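Local coordinates for protein ancestral congerin Con-anc (PDB 3AK0) that binds beta-galactoside sugars, as a reconstructed ancestor of the fish galectins known as congerins, at residues V35-D40 and A117-Y122. Numbering follows the deposited sequence.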
loop_
_atom_site.group_PDB
_atom_site.type_symbol
_atom_site.label_atom_id
_atom_site.label_comp_id
_atom_site.label_asym_id
_atom_site.label_seq_id
_atom_site.Cartn_x
_atom_site.Cartn_y
_atom_site.Cartn_z
ATOM N N VAL A 35 4.223 -3.166 -11.682
ATOM C CA VAL A 35 3.850 -1.755 -11.672
ATOM C C VAL A 35 3.173 -1.450 -12.995
ATOM O O VAL A 35 3.697 -1.763 -14.057
ATOM C CB VAL A 35 5.102 -0.825 -11.550
ATOM C CG1 VAL A 35 4.694 0.653 -11.676
ATOM C CG2 VAL A 35 5.871 -1.096 -10.237
ATOM N N GLY A 36 2.006 -0.800 -12.926
ATOM C CA GLY A 36 1.306 -0.479 -14.158
ATOM C C GLY A 36 -0.045 0.154 -13.872
ATOM O O GLY A 36 -0.115 1.190 -13.182
ATOM N N GLU A 37 -1.103 -0.445 -14.436
ATOM C CA GLU A 37 -2.440 0.101 -14.309
ATOM C C GLU A 37 -3.474 -0.876 -13.745
ATOM O O GLU A 37 -4.517 -0.424 -13.222
ATOM C CB GLU A 37 -2.914 0.615 -15.672
ATOM C CG GLU A 37 -1.995 1.671 -16.276
ATOM C CD GLU A 37 -0.731 1.125 -16.947
ATOM O OE1 GLU A 37 -0.771 -0.004 -17.513
ATOM O OE2 GLU A 37 0.279 1.872 -17.018
ATOM N N SER A 38 -3.225 -2.178 -13.886
ATOM C CA SER A 38 -4.105 -3.225 -13.310
ATOM C C SER A 38 -3.387 -4.565 -13.422
ATOM O O SER A 38 -2.259 -4.651 -13.962
ATOM C CB SER A 38 -5.428 -3.303 -14.083
ATOM O OG SER A 38 -5.165 -3.824 -15.376
ATOM N N THR A 39 -4.062 -5.628 -12.985
ATOM C CA THR A 39 -3.464 -6.967 -13.093
ATOM C C THR A 39 -3.128 -7.352 -14.532
ATOM O O THR A 39 -2.405 -8.343 -14.737
ATOM C CB THR A 39 -4.110 -8.024 -12.234
ATOM O OG1 THR A 39 -5.470 -8.167 -12.621
ATOM C CG2 THR A 39 -4.016 -7.638 -10.753
ATOM N N ASP A 40 -3.696 -6.664 -15.534
ATOM C CA ASP A 40 -3.917 -7.217 -16.877
ATOM C C ASP A 40 -3.000 -6.240 -17.694
ATOM O O ASP A 40 -2.804 -6.398 -18.895
ATOM C CB ASP A 40 -5.327 -7.062 -17.420
ATOM C CG ASP A 40 -6.289 -8.083 -16.880
ATOM O OD1 ASP A 40 -5.922 -9.280 -16.786
ATOM O OD2 ASP A 40 -7.431 -7.667 -16.580
ATOM N N ALA A 117 3.719 8.380 -15.465
ATOM C CA ALA A 117 3.068 8.064 -14.205
ATOM C C ALA A 117 2.428 6.695 -14.314
ATOM O O ALA A 117 2.041 6.274 -15.413
ATOM C CB ALA A 117 1.990 9.120 -13.885
ATOM N N PHE A 118 2.327 6.005 -13.177
ATOM C CA PHE A 118 1.602 4.726 -13.098
ATOM C C PHE A 118 0.694 4.773 -11.883
ATOM O O PHE A 118 0.893 5.615 -10.994
ATOM C CB PHE A 118 2.580 3.546 -12.975
ATOM C CG PHE A 118 3.556 3.524 -14.089
ATOM C CD1 PHE A 118 3.184 3.022 -15.329
ATOM C CD2 PHE A 118 4.801 4.138 -13.935
ATOM C CE1 PHE A 118 4.059 3.095 -16.421
ATOM C CE2 PHE A 118 5.690 4.188 -15.017
ATOM C CZ PHE A 118 5.304 3.678 -16.266
ATOM N N ASN A 119 -0.289 3.884 -11.836
ATOM C CA ASN A 119 -1.311 4.019 -10.806
ATOM C C ASN A 119 -1.620 2.731 -10.055
ATOM O O ASN A 119 -2.530 2.705 -9.220
ATOM C CB ASN A 119 -2.592 4.620 -11.394
ATOM C CG ASN A 119 -3.087 3.861 -12.600
ATOM O OD1 ASN A 119 -3.777 2.857 -12.471
ATOM N ND2 ASN A 119 -2.779 4.377 -13.803
ATOM N N PHE A 120 -0.868 1.671 -10.316
ATOM C CA PHE A 120 -1.236 0.344 -9.797
ATOM C C PHE A 120 0.024 -0.453 -9.504
ATOM O O PHE A 120 0.958 -0.457 -10.325
ATOM C CB PHE A 120 -2.118 -0.390 -10.813
ATOM C CG PHE A 120 -2.652 -1.702 -10.329
ATOM C CD1 PHE A 120 -3.856 -1.746 -9.622
ATOM C CD2 PHE A 120 -1.989 -2.894 -10.620
ATOM C CE1 PHE A 120 -4.369 -2.964 -9.171
ATOM C CE2 PHE A 120 -2.503 -4.123 -10.180
ATOM C CZ PHE A 120 -3.680 -4.150 -9.451
ATOM N N ILE A 121 0.075 -1.078 -8.323
ATOM C CA ILE A 121 1.155 -2.041 -8.010
ATOM C C ILE A 121 0.487 -3.322 -7.504
ATOM O O ILE A 121 -0.551 -3.278 -6.854
ATOM C CB ILE A 121 2.091 -1.495 -6.876
ATOM C CG1 ILE A 121 2.642 -0.116 -7.238
ATOM C CG2 ILE A 121 3.231 -2.522 -6.504
ATOM C CD1 ILE A 121 2.946 0.742 -6.021
ATOM N N TYR A 122 1.078 -4.481 -7.797
ATOM C CA TYR A 122 0.636 -5.660 -7.076
ATOM C C TYR A 122 1.741 -6.666 -6.918
ATOM O O TYR A 122 2.704 -6.680 -7.697
ATOM C CB TYR A 122 -0.624 -6.279 -7.704
ATOM C CG TYR A 122 -0.429 -7.186 -8.893
ATOM C CD1 TYR A 122 -0.551 -8.562 -8.752
ATOM C CD2 TYR A 122 -0.202 -6.663 -10.169
ATOM C CE1 TYR A 122 -0.419 -9.418 -9.836
ATOM C CE2 TYR A 122 -0.075 -7.508 -11.258
ATOM C CZ TYR A 122 -0.174 -8.889 -11.079
ATOM O OH TYR A 122 -0.028 -9.774 -12.143
HETATM O O HOH W 1 0.429 4.545 -16.951
#
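G36 N donates a 2.8 Å hydrogen bond to F120 O, and the same carbonyl oxygen receives a CA-H...O contact from V35. Just beyond, N119 N donates to G36 O at 3.0 Å. N119 and F120 thus both face G36, the definition of a classic beta bulge; it illustrates how an antiparallel pair can absorb an extra residue where its partner chain turns a corner, here at G36 and E37.

Past the corner, aromatic rings take over from backbone bonds. With CG anti to the backbone N (chi1 -175°), the F120 ring lies against the backbone of 37-39, and S38 CA sits over one face, 3.5 Å from the centroid. The T39 methyl meets two rings: CG2 stands over the centre of the Y122 ring, 3.8 Å from its centroid, and also touches F120 CZ. At the other end, V35 CG1 packs on F118 CB, and the E37 carboxylate brings OE2 to the edge of the F118 ring, 3.6 Å from CD1. A water donates to both E37 OE2 and A117 O, while OE1 bonds S41 OG, so both carboxylate oxygens are held.

In this galectin beta-sandwich, strand 117-125 lies between 30-35 and the short strands 6-8 and 10-13. V35 and I121 meet L18 of the opposing sheet, F118 packs against F92 and F97, and E6 of strand 6-8 borders T39, F120 and Y122.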